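Local coordinates for protein urocanate hydratase (Paenibacillus sp. Soil724D2, PDB 7NED) that binds NAD+ and urocanate and, as a thiourocanate hydratase, probably adds water to thiourocanate in bacterial ergothioneine breakdown, at residues L39-A44 with L122-W127; L45-R50 with L116-G121; W127-S132 with G166-A171. All coordinates share one frame; numbering follows the deposited sequence.

Contact 1 of 3, residues L39-A44 with L122-W127; sequences LIVYAA and LTAAAW. With URO ((2E)-3-(1H-imidazol-4-yl)acrylic acid), chain B; NAD (nicotinamide-adenine-dinucleotide), chain C.
Tyr42 meets Leu122 and Thr123 in a buried loop-to-strand contact that forms one wall of the active site, where the short strand 40-42 faces the loop leading to helix 133-150. Two consecutive backbone amides converge on the phenol oxygen: Leu122 N donates to Tyr42 OH at 2.9 Å, and Thr123 N donates to the same OH over 3.0 Å in a much straighter bond (169° at the hydrogen). This double grip fixes the end of the ring. With chi1 at 73°, CG is wedged between the backbone N and the carbonyl carbon, and the ring reaches across to the loop, edge-on to Ala124 N. Within this urocanase N-terminal domain the same residues meet both ligands. Tyr42 OH is modelled 2.3 Å from urocanate NAG, too short to be taken at face value, while Thr123 OG1 donates to the urocanate carboxylate at OAB over 2.5 Å; urocanate is also hydrogen-bonded to Arg352. Ala43 N donates to NAD O1N, also near the Tyr42 ring edge. Beside the ring edge, Val41 CB packs on Ala124 CB at 3.7 Å, and the type I turn from Ala124 carries the chain on to Trp127.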
loop_
_atom_site.group_PDB
_atom_site.type_symbol
_atom_site.label_atom_id
_atom_site.label_comp_id
_atom_site.label_asym_id
_atom_site.label_seq_id
_atom_site.Cartn_x
_atom_site.Cartn_y
_atom_site.Cartn_z
ATOM N N LEU A 39 -25.136 -0.993 -4.381
ATOM C CA LEU A 39 -24.066 -1.522 -3.539
ATOM C C LEU A 39 -23.429 -0.444 -2.664
ATOM O O LEU A 39 -22.344 -0.654 -2.102
ATOM C CB LEU A 39 -22.999 -2.227 -4.390
ATOM C CG LEU A 39 -23.506 -3.521 -5.036
ATOM C CD1 LEU A 39 -22.569 -4.095 -6.098
ATOM C CD2 LEU A 39 -23.729 -4.575 -3.952
ATOM N N ILE A 40 -24.086 0.704 -2.498
ATOM C CA ILE A 40 -23.463 1.834 -1.800
ATOM C C ILE A 40 -23.801 1.745 -0.320
ATOM O O ILE A 40 -24.979 1.725 0.062
ATOM C CB ILE A 40 -23.904 3.179 -2.393
ATOM C CG1 ILE A 40 -23.352 3.338 -3.817
ATOM C CG2 ILE A 40 -23.433 4.322 -1.517
ATOM C CD1 ILE A 40 -23.920 4.553 -4.533
ATOM N N VAL A 41 -22.774 1.668 0.525
ATOM C CA VAL A 41 -23.010 1.568 1.964
ATOM C C VAL A 41 -23.145 2.952 2.606
ATOM O O VAL A 41 -24.088 3.211 3.365
ATOM C CB VAL A 41 -21.892 0.730 2.625
ATOM C CG1 VAL A 41 -22.130 0.604 4.143
ATOM C CG2 VAL A 41 -21.806 -0.657 1.952
ATOM N N TYR A 42 -22.237 3.878 2.300
ATOM C CA TYR A 42 -22.268 5.186 2.934
ATOM C C TYR A 42 -21.342 6.117 2.155
ATOM O O TYR A 42 -20.720 5.719 1.150
ATOM C CB TYR A 42 -21.898 5.058 4.419
ATOM C CG TYR A 42 -20.438 4.787 4.701
ATOM C CD1 TYR A 42 -19.894 3.535 4.533
ATOM C CD2 TYR A 42 -19.609 5.810 5.131
ATOM C CE1 TYR A 42 -18.531 3.281 4.819
ATOM C CE2 TYR A 42 -18.267 5.589 5.394
ATOM C CZ TYR A 42 -17.740 4.302 5.232
ATOM O OH TYR A 42 -16.425 4.068 5.519
ATOM N N ALA A 43 -21.270 7.371 2.597
ATOM C CA ALA A 43 -20.303 8.329 2.035
ATOM C C ALA A 43 -20.453 8.468 0.519
ATOM O O ALA A 43 -19.469 8.622 -0.224
ATOM C CB ALA A 43 -18.879 7.942 2.402
ATOM N N ALA A 44 -21.694 8.376 0.051
ATOM C CA ALA A 44 -22.106 8.734 -1.308
ATOM C C ALA A 44 -21.743 7.676 -2.339
ATOM O O ALA A 44 -22.542 7.367 -3.235
ATOM C CB ALA A 44 -21.508 10.077 -1.740
ATOM N N LEU A 122 -14.000 3.526 4.062
ATOM C CA LEU A 122 -13.147 2.844 5.016
ATOM C C LEU A 122 -13.706 1.466 5.328
ATOM O O LEU A 122 -13.029 0.450 5.119
ATOM C CB LEU A 122 -12.999 3.678 6.309
ATOM C CG LEU A 122 -12.432 5.074 6.108
ATOM C CD1 LEU A 122 -12.128 5.778 7.433
ATOM C CD2 LEU A 122 -11.183 4.995 5.242
ATOM N N THR A 123 -14.977 1.397 5.728
ATOM C CA THR A 123 -15.517 0.127 6.184
ATOM C C THR A 123 -16.534 -0.489 5.224
ATOM O O THR A 123 -17.120 -1.518 5.566
ATOM C CB THR A 123 -16.157 0.307 7.547
ATOM O OG1 THR A 123 -17.137 1.341 7.438
ATOM C CG2 THR A 123 -15.102 0.679 8.602
ATOM N N ALA A 124 -16.770 0.101 4.049
ATOM C CA ALA A 124 -17.798 -0.442 3.152
ATOM C C ALA A 124 -17.312 -1.719 2.470
ATOM O O ALA A 124 -17.934 -2.782 2.587
ATOM C CB ALA A 124 -18.202 0.593 2.097
ATOM N N ALA A 125 -16.201 -1.632 1.740
ATOM C CA ALA A 125 -15.794 -2.796 0.955
ATOM C C ALA A 125 -15.195 -3.898 1.804
ATOM O O ALA A 125 -15.039 -5.025 1.307
ATOM C CB ALA A 125 -14.809 -2.402 -0.126
ATOM N N ALA A 126 -14.841 -3.606 3.056
ATOM C CA ALA A 126 -14.391 -4.637 3.972
ATOM C C ALA A 126 -15.506 -5.132 4.889
ATOM O O ALA A 126 -15.262 -6.026 5.702
ATOM C CB ALA A 126 -13.213 -4.121 4.803
ATOM N N TRP A 127 -16.702 -4.539 4.797
ATOM C CA TRP A 127 -17.954 -5.060 5.353
ATOM C C TRP A 127 -17.862 -4.828 6.861
ATOM O O TRP A 127 -18.267 -5.682 7.666
ATOM C CB TRP A 127 -18.050 -6.551 5.077
ATOM C CG TRP A 127 -18.037 -6.831 3.604
ATOM C CD1 TRP A 127 -18.163 -5.948 2.552
ATOM C CD2 TRP A 127 -17.384 -7.979 3.063
ATOM N NE1 TRP A 127 -17.784 -6.571 1.358
ATOM C CE2 TRP A 127 -17.295 -7.815 1.661
ATOM C CE3 TRP A 127 -16.909 -9.164 3.637
ATOM C CZ2 TRP A 127 -16.762 -8.798 0.830
ATOM C CZ3 TRP A 127 -16.389 -10.160 2.791
ATOM C CH2 TRP A 127 -16.315 -9.962 1.412
HETATM O OAA URO B . -17.541 3.807 11.189
HETATM C CAI URO B . -17.539 3.451 9.936
HETATM O OAB URO B . -17.987 2.442 9.558
HETATM C CAC URO B . -16.915 4.332 8.935
HETATM C CAD URO B . -16.374 5.461 9.310
HETATM C CAJ URO B . -15.828 6.178 8.219
HETATM C CAF URO B . -15.460 7.489 8.175
HETATM N NAH URO B . -15.148 7.866 6.896
HETATM C CAE URO B . -15.320 6.781 6.176
HETATM N NAG URO B . -15.733 5.735 6.926
HETATM P PA NAD C . -23.677 10.255 3.017
HETATM O O1A NAD C . -23.396 10.681 1.578
HETATM O O2A NAD C . -24.477 9.087 3.433
HETATM O O5B NAD C . -24.634 11.538 3.575
HETATM C C5B NAD C . -24.205 12.779 3.181
HETATM C C4B NAD C . -25.428 13.738 3.555
HETATM O O4B NAD C . -25.201 15.071 3.192
HETATM C C3B NAD C . -26.597 13.191 2.672
HETATM O O3B NAD C . -27.706 12.986 3.443
HETATM C C2B NAD C . -26.825 14.356 1.660
HETATM O O2B NAD C . -28.158 14.570 1.368
HETATM C C1B NAD C . -26.402 15.529 2.540
HETATM N N9A NAD C . -25.963 16.716 1.804
HETATM C C8A NAD C . -25.219 16.808 0.632
HETATM N N7A NAD C . -25.008 18.042 0.249
HETATM C C5A NAD C . -25.618 18.818 1.227
HETATM C C6A NAD C . -25.759 20.214 1.391
HETATM N N6A NAD C . -25.217 21.087 0.511
HETATM N N1A NAD C . -26.428 20.707 2.470
HETATM C C2A NAD C . -26.974 19.783 3.301
HETATM N N3A NAD C . -26.926 18.442 3.272
HETATM C C4A NAD C . -26.235 17.990 2.204
HETATM O O3 NAD C . -22.254 10.496 3.626
HETATM P PN NAD C . -21.903 9.935 5.077
HETATM O O1N NAD C . -21.580 8.484 5.284
HETATM O O2N NAD C . -22.758 10.692 6.072
HETATM O O5D NAD C . -20.359 10.626 5.405
HETATM C C5D NAD C . -20.343 12.061 5.302
HETATM C C4D NAD C . -18.923 12.536 5.446
HETATM O O4D NAD C . -18.297 11.947 6.571
HETATM C C3D NAD C . -18.187 11.877 4.167
HETATM O O3D NAD C . -17.288 12.799 3.562
HETATM C C2D NAD C . -17.364 10.687 4.782
HETATM O O2D NAD C . -16.146 10.443 4.206
HETATM C C1D NAD C . -17.054 11.531 6.059
HETATM N N1N NAD C . -16.290 10.887 7.136
HETATM C C2N NAD C . -14.975 10.693 6.761
HETATM C C3N NAD C . -14.051 10.164 7.648
HETATM C C7N NAD C . -12.633 9.932 7.107
HETATM O O7N NAD C . -11.623 9.907 7.810
HETATM N N7N NAD C . -12.509 9.666 5.754
HETATM C C4N NAD C . -14.514 9.863 8.936
HETATM C C5N NAD C . -15.846 10.093 9.275
HETATM C C6N NAD C . -16.754 10.639 8.351
#

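Contact 2 of 3, residues L45-R50 with L116-G121; sequences LAKAAR and LLIWGG
Lys47 N donates to Trp119 O at 2.9 Å, a nearly straight bond (167° at the hydrogen) and the one direct hydrogen bond between 45-50 and 116-121, two loop-like segments of the urocanase N-terminal domain. The same carbonyl also receives a CH...O contact from Ala46 CA. Next to this bond a water bridges the backbones, donating to Leu45 O and accepting from Trp119 N, both at 2.8 Å. Side chains close round this polar centre. Leu45 CD2 lies 3.8 Å from Trp119 CE3, its side chain crossing the indole at about a right angle, and Ala46 CB touches Trp119 CZ3 at 3.7 Å. The same methyl also presses on Gly121 CA at 3.5 Å, where a CB on Gly121 would collide; Gly121 N sits over the centre of the indole face. So held, the Trp119 side chain comes within about 4 Å of the bound NAD. The aliphatic part of Lys47 lies across Ile118, whose CG1, anti to the backbone N (chi1 -163°), is directed at it. At the far end Arg50 bends at chi3 and lays a face of its guanidinium over Leu116 O, with CZ 3.3 Å from that oxygen but no hydrogen bond to it. Its N-H groups are used instead on the carbonyls of Gln74, Ser75 and Gly115, which hold the plane in position, while Lys47 NZ goes to Glu38 O. Leu117 reaches Ile457 of the second subunit. Leu45 and Leu117 pack on Phe108 of helix 105-113, Ala48 rests against helix 17-31, and Lys47 touches Ile40 of strand 40-42.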
loop_
_atom_site.group_PDB
_atom_site.type_symbol
_atom_site.label_atom_id
_atom_site.label_comp_id
_atom_site.label_asym_id
_atom_site.label_seq_id
_atom_site.Cartn_x
_atom_site.Cartn_y
_atom_site.Cartn_z
ATOM N N LEU A 45 -20.532 7.127 -2.253
ATOM C CA LEU A 45 -20.162 6.127 -3.251
ATOM C C LEU A 45 -19.241 5.046 -2.684
ATOM O O LEU A 45 -18.568 4.357 -3.460
ATOM C CB LEU A 45 -19.537 6.821 -4.462
ATOM C CG LEU A 45 -18.133 7.396 -4.276
ATOM C CD1 LEU A 45 -17.521 7.697 -5.679
ATOM C CD2 LEU A 45 -18.118 8.682 -3.393
ATOM N N ALA A 46 -19.231 4.848 -1.364
ATOM C CA ALA A 46 -18.436 3.781 -0.772
ATOM C C ALA A 46 -19.199 2.481 -0.955
ATOM O O ALA A 46 -20.306 2.339 -0.450
ATOM C CB ALA A 46 -18.155 4.061 0.699
ATOM N N LYS A 47 -18.624 1.538 -1.692
ATOM C CA LYS A 47 -19.379 0.378 -2.125
ATOM C C LYS A 47 -18.892 -0.889 -1.438
ATOM O O LYS A 47 -17.707 -1.032 -1.103
ATOM C CB LYS A 47 -19.261 0.246 -3.646
ATOM C CG LYS A 47 -19.990 1.370 -4.397
ATOM C CD LYS A 47 -20.098 1.067 -5.875
ATOM C CE LYS A 47 -21.010 2.030 -6.619
ATOM N NZ LYS A 47 -22.002 1.301 -7.493
ATOM N N ALA A 48 -19.808 -1.831 -1.283
ATOM C CA ALA A 48 -19.492 -3.104 -0.658
ATOM C C ALA A 48 -18.828 -4.081 -1.608
ATOM O O ALA A 48 -18.229 -5.056 -1.141
ATOM C CB ALA A 48 -20.772 -3.738 -0.112
ATOM N N ALA A 49 -19.003 -3.904 -2.918
ATOM C CA ALA A 49 -18.408 -4.793 -3.921
ATOM C C ALA A 49 -18.378 -4.019 -5.218
ATOM O O ALA A 49 -19.001 -2.972 -5.334
ATOM C CB ALA A 49 -19.191 -6.089 -4.121
ATOM N N ARG A 50 -17.664 -4.550 -6.212
ATOM C CA ARG A 50 -17.505 -3.732 -7.406
ATOM C C ARG A 50 -18.801 -3.664 -8.198
ATOM O O ARG A 50 -19.094 -2.642 -8.820
ATOM C CB ARG A 50 -16.376 -4.252 -8.293
ATOM C CG ARG A 50 -16.065 -3.257 -9.385
ATOM C CD ARG A 50 -14.974 -3.726 -10.288
ATOM N NE ARG A 50 -13.742 -4.120 -9.560
ATOM C CZ ARG A 50 -12.644 -4.544 -10.168
ATOM N NH1 ARG A 50 -12.627 -4.628 -11.499
ATOM N NH2 ARG A 50 -11.587 -4.934 -9.463
ATOM N N LEU A 116 -13.087 -0.936 -13.603
ATOM C CA LEU A 116 -11.819 -1.439 -13.053
ATOM C C LEU A 116 -11.683 -1.260 -11.539
ATOM O O LEU A 116 -10.841 -1.927 -10.917
ATOM C CB LEU A 116 -10.645 -0.747 -13.757
ATOM C CG LEU A 116 -10.422 -1.256 -15.202
ATOM C CD1 LEU A 116 -9.406 -0.349 -15.869
ATOM C CD2 LEU A 116 -9.862 -2.677 -15.214
ATOM N N LEU A 117 -12.481 -0.409 -10.916
ATOM C CA LEU A 117 -12.351 -0.257 -9.468
ATOM C C LEU A 117 -13.618 0.343 -8.877
ATOM O O LEU A 117 -14.549 0.735 -9.591
ATOM C CB LEU A 117 -11.131 0.586 -9.100
ATOM C CG LEU A 117 -11.198 1.986 -9.704
ATOM C CD1 LEU A 117 -12.057 2.911 -8.925
ATOM C CD2 LEU A 117 -9.753 2.514 -9.547
ATOM N N ILE A 118 -13.640 0.401 -7.549
ATOM C CA ILE A 118 -14.790 0.931 -6.856
ATOM C C ILE A 118 -14.041 1.693 -5.736
ATOM O O ILE A 118 -12.862 1.426 -5.477
ATOM C CB ILE A 118 -15.595 -0.310 -6.347
ATOM C CG1 ILE A 118 -16.928 0.036 -5.980
ATOM C CG2 ILE A 118 -14.993 -0.858 -5.050
ATOM C CD1 ILE A 118 -17.447 0.402 -7.404
ATOM N N TRP A 119 -14.650 2.692 -5.125
ATOM C CA TRP A 119 -14.122 3.200 -3.840
ATOM C C TRP A 119 -14.722 2.378 -2.711
ATOM O O TRP A 119 -15.932 2.180 -2.672
ATOM C CB TRP A 119 -14.465 4.667 -3.587
ATOM C CG TRP A 119 -13.919 5.227 -2.284
ATOM C CD1 TRP A 119 -12.647 5.096 -1.802
ATOM C CD2 TRP A 119 -14.626 6.015 -1.314
ATOM N NE1 TRP A 119 -12.515 5.755 -0.602
ATOM C CE2 TRP A 119 -13.713 6.330 -0.285
ATOM C CE3 TRP A 119 -15.942 6.464 -1.208
ATOM C CZ2 TRP A 119 -14.078 7.058 0.842
ATOM C CZ3 TRP A 119 -16.308 7.202 -0.095
ATOM C CH2 TRP A 119 -15.380 7.505 0.910
ATOM N N GLY A 120 -13.874 1.909 -1.779
ATOM C CA GLY A 120 -14.392 1.069 -0.716
ATOM C C GLY A 120 -14.764 1.789 0.564
ATOM O O GLY A 120 -15.082 1.122 1.557
ATOM N N GLY A 121 -14.766 3.119 0.567
ATOM C CA GLY A 121 -14.855 3.834 1.822
ATOM C C GLY A 121 -13.740 3.400 2.757
ATOM O O GLY A 121 -12.638 3.005 2.334
HETATM O O HOH W 1 -17.135 3.722 -5.783
#

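Contact 3 of 3, residues W127-S132 with G166-A171; sequences WQYIGS and GGMGGA. With NAD (nicotinamide-adenine-dinucleotide), chain C; URO ((2E)-3-(1H-imidazol-4-yl)acrylic acid), chain B.
Tyr129 and Ser132 pack against the glycine-rich loop that follows strand 159-163 of the Rossmann-like domain, the loop that cradles the NAD pyrophosphate. From its CB, Tyr129 runs outward with CG anti to the backbone N (chi1 -179°), a torsion that carries the ring to the loop. CD1 passes 3.3 Å from urocanate OAB, which lies at the ring edge near its plane. Next, CE1 meets Met168 CE at 3.4 Å. The sulfur stands in the ring plane at the edge, SD being 5.3 Å from the centroid of the Tyr129 ring, so this is a Met-aromatic contact. At the tip, OH rests 3.3 Å from Gly167 CA, where a CB on Gly167 would clash with it. One ring face carries Gly131 N, and the ring also stacks with Tyr42. With an alanine at Tyr129 the space beside Gly167 and Met168 is likely to open up, Met168 CE and SD losing the ring they pack against and Tyr42 its stacking partner. Met168 doubles back at chi2 and chi3, bringing SD beside the urocanate side chain and CE towards Gly131 O. On the cofactor side, Gly167 N donates to NAD O2A, whereas Met168 N and Gly169 N both donate to O2N, the latter almost straight at 177°; these amides would help to offset the phosphate charge. A CB on Gly166 would run into NAD O5B, so the absence of a side chain there lets the pyrophosphate come close. Behind the loop, Ala171 CB touches Ser132 O. Ser132 OG donates to Gly167 O at 2.6 Å, tilted 20° from the carbonyl plane.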
loop_
_atom_site.group_PDB
_atom_site.type_symbol
_atom_site.label_atom_id
_atom_site.label_comp_id
_atom_site.label_asym_id
_atom_site.label_seq_id
_atom_site.Cartn_x
_atom_site.Cartn_y
_atom_site.Cartn_z
ATOM N N TRP A 127 -16.702 -4.539 4.797
ATOM C CA TRP A 127 -17.954 -5.060 5.353
ATOM C C TRP A 127 -17.862 -4.828 6.861
ATOM O O TRP A 127 -18.267 -5.682 7.666
ATOM C CB TRP A 127 -18.050 -6.551 5.077
ATOM C CG TRP A 127 -18.037 -6.831 3.604
ATOM C CD1 TRP A 127 -18.163 -5.948 2.552
ATOM C CD2 TRP A 127 -17.384 -7.979 3.063
ATOM N NE1 TRP A 127 -17.784 -6.571 1.358
ATOM C CE2 TRP A 127 -17.295 -7.815 1.661
ATOM C CE3 TRP A 127 -16.909 -9.164 3.637
ATOM C CZ2 TRP A 127 -16.762 -8.798 0.830
ATOM C CZ3 TRP A 127 -16.389 -10.160 2.791
ATOM C CH2 TRP A 127 -16.315 -9.962 1.412
ATOM N N GLN A 128 -17.290 -3.698 7.274
ATOM C CA GLN A 128 -17.055 -3.464 8.702
ATOM C C GLN A 128 -17.948 -2.368 9.273
ATOM O O GLN A 128 -17.818 -2.011 10.454
ATOM C CB GLN A 128 -15.554 -3.154 8.947
ATOM C CG GLN A 128 -14.694 -4.351 8.565
ATOM C CD GLN A 128 -13.194 -4.063 8.361
ATOM O OE1 GLN A 128 -12.769 -2.941 8.016
ATOM N NE2 GLN A 128 -12.388 -5.120 8.518
ATOM N N TYR A 129 -18.840 -1.834 8.441
ATOM C CA TYR A 129 -19.770 -0.791 8.800
ATOM C C TYR A 129 -20.879 -1.415 9.618
ATOM O O TYR A 129 -21.314 -2.535 9.313
ATOM C CB TYR A 129 -20.297 -0.187 7.510
ATOM C CG TYR A 129 -21.263 0.941 7.629
ATOM C CD1 TYR A 129 -20.822 2.221 7.896
ATOM C CD2 TYR A 129 -22.607 0.733 7.396
ATOM C CE1 TYR A 129 -21.732 3.274 7.979
ATOM C CE2 TYR A 129 -23.521 1.775 7.480
ATOM C CZ TYR A 129 -23.059 3.048 7.772
ATOM O OH TYR A 129 -23.924 4.104 7.871
ATOM N N ILE A 130 -21.266 -0.744 10.707
ATOM C CA ILE A 130 -22.327 -1.282 11.548
ATOM C C ILE A 130 -23.553 -0.388 11.567
ATOM O O ILE A 130 -24.458 -0.632 12.350
ATOM C CB ILE A 130 -21.853 -1.555 12.983
ATOM C CG1 ILE A 130 -21.420 -0.236 13.702
ATOM C CG2 ILE A 130 -20.745 -2.639 12.947
ATOM C CD1 ILE A 130 -21.235 -0.376 15.187
ATOM N N GLY A 131 -23.616 0.614 10.687
ATOM C CA GLY A 131 -24.646 1.634 10.726
ATOM C C GLY A 131 -24.087 2.924 11.282
ATOM O O GLY A 131 -22.887 3.077 11.476
ATOM N N SER A 132 -24.997 3.861 11.592
ATOM C CA SER A 132 -24.573 5.143 12.154
ATOM C C SER A 132 -23.875 4.994 13.500
ATOM O O SER A 132 -23.102 5.875 13.895
ATOM C CB SER A 132 -25.792 6.071 12.305
ATOM O OG SER A 132 -26.386 6.354 11.046
ATOM N N GLY A 166 -26.587 11.691 6.659
ATOM C CA GLY A 166 -26.397 10.439 5.947
ATOM C C GLY A 166 -25.976 9.312 6.870
ATOM O O GLY A 166 -26.296 9.303 8.067
ATOM N N GLY A 167 -25.249 8.339 6.307
ATOM C CA GLY A 167 -24.844 7.170 7.087
ATOM C C GLY A 167 -24.092 7.518 8.355
ATOM O O GLY A 167 -24.428 7.043 9.442
ATOM N N MET A 168 -23.165 8.430 8.195
ATOM C CA MET A 168 -22.331 8.867 9.264
ATOM C C MET A 168 -22.822 10.140 9.873
ATOM O O MET A 168 -22.863 10.219 11.045
ATOM C CB MET A 168 -20.913 8.985 8.798
ATOM C CG MET A 168 -20.484 7.727 8.094
ATOM S SD MET A 168 -19.872 6.547 9.224
ATOM C CE MET A 168 -21.245 5.885 10.094
ATOM N N GLY A 169 -23.183 11.113 9.037
ATOM C CA GLY A 169 -23.742 12.362 9.563
ATOM C C GLY A 169 -24.977 12.171 10.421
ATOM O O GLY A 169 -25.225 12.946 11.359
ATOM N N GLY A 170 -25.760 11.142 10.134
ATOM C CA GLY A 170 -26.947 10.881 10.922
ATOM C C GLY A 170 -26.670 10.617 12.394
ATOM O O GLY A 170 -27.595 10.699 13.210
ATOM N N ALA A 171 -25.415 10.298 12.761
ATOM C CA ALA A 171 -25.081 10.109 14.169
ATOM C C ALA A 171 -24.977 11.427 14.926
ATOM O O ALA A 171 -24.981 11.430 16.165
ATOM C CB ALA A 171 -23.754 9.361 14.308
HETATM P PA NAD C . -23.677 10.255 3.017
HETATM O O1A NAD C . -23.396 10.681 1.578
HETATM O O2A NAD C . -24.477 9.087 3.433
HETATM O O5B NAD C . -24.634 11.538 3.575
HETATM C C5B NAD C . -24.205 12.779 3.181
HETATM C C4B NAD C . -25.428 13.738 3.555
HETATM O O4B NAD C . -25.201 15.071 3.192
HETATM C C3B NAD C . -26.597 13.191 2.672
HETATM O O3B NAD C . -27.706 12.986 3.443
HETATM C C2B NAD C . -26.825 14.356 1.660
HETATM O O2B NAD C . -28.158 14.570 1.368
HETATM C C1B NAD C . -26.402 15.529 2.540
HETATM N N9A NAD C . -25.963 16.716 1.804
HETATM C C8A NAD C . -25.219 16.808 0.632
HETATM N N7A NAD C . -25.008 18.042 0.249
HETATM C C5A NAD C . -25.618 18.818 1.227
HETATM C C6A NAD C . -25.759 20.214 1.391
HETATM N N6A NAD C . -25.217 21.087 0.511
HETATM N N1A NAD C . -26.428 20.707 2.470
HETATM C C2A NAD C . -26.974 19.783 3.301
HETATM N N3A NAD C . -26.926 18.442 3.272
HETATM C C4A NAD C . -26.235 17.990 2.204
HETATM O O3 NAD C . -22.254 10.496 3.626
HETATM P PN NAD C . -21.903 9.935 5.077
HETATM O O1N NAD C . -21.580 8.484 5.284
HETATM O O2N NAD C . -22.758 10.692 6.072
HETATM O O5D NAD C . -20.359 10.626 5.405
HETATM C C5D NAD C . -20.343 12.061 5.302
HETATM C C4D NAD C . -18.923 12.536 5.446
HETATM O O4D NAD C . -18.297 11.947 6.571
HETATM C C3D NAD C . -18.187 11.877 4.167
HETATM O O3D NAD C . -17.288 12.799 3.562
HETATM C C2D NAD C . -17.364 10.687 4.782
HETATM O O2D NAD C . -16.146 10.443 4.206
HETATM C C1D NAD C . -17.054 11.531 6.059
HETATM N N1N NAD C . -16.290 10.887 7.136
HETATM C C2N NAD C . -14.975 10.693 6.761
HETATM C C3N NAD C . -14.051 10.164 7.648
HETATM C C7N NAD C . -12.633 9.932 7.107
HETATM O O7N NAD C . -11.623 9.907 7.810
HETATM N N7N NAD C . -12.509 9.666 5.754
HETATM C C4N NAD C . -14.514 9.863 8.936
HETATM C C5N NAD C . -15.846 10.093 9.275
HETATM C C6N NAD C . -16.754 10.639 8.351
HETATM O OAA URO B . -17.541 3.807 11.189
HETATM C CAI URO B . -17.539 3.451 9.936
HETATM O OAB URO B . -17.987 2.442 9.558
HETATM C CAC URO B . -16.915 4.332 8.935
HETATM C CAD URO B . -16.374 5.461 9.310
HETATM C CAJ URO B . -15.828 6.178 8.219
HETATM C CAF URO B . -15.460 7.489 8.175
HETATM N NAH URO B . -15.148 7.866 6.896
HETATM C CAE URO B . -15.320 6.781 6.176
HETATM N NAG URO B . -15.733 5.735 6.926
#

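Contact 2 is nested inside the chain loop closed by contact 1, and contact 3 follows both in sequence. The first two lie in the N-terminal domain with centres about 7 Å apart, and strands 40-42 and 46-47 pair antiparallel in a small two-stranded sheet. Contact 3 shares Trp127 with contact 1, their centres being about 9 Å apart, and brings in the Rossmann-like domain; about 16 Å separates the centres of contacts 2 and 3, although the Trp127 indole N-H still reaches Ala48 O. Contacts 1 and 3 both touch urocanate and NAD, consistent with the ligands lying between the N-terminal and Rossmann-like parts, with contact 2 set farther from the centre of the chain.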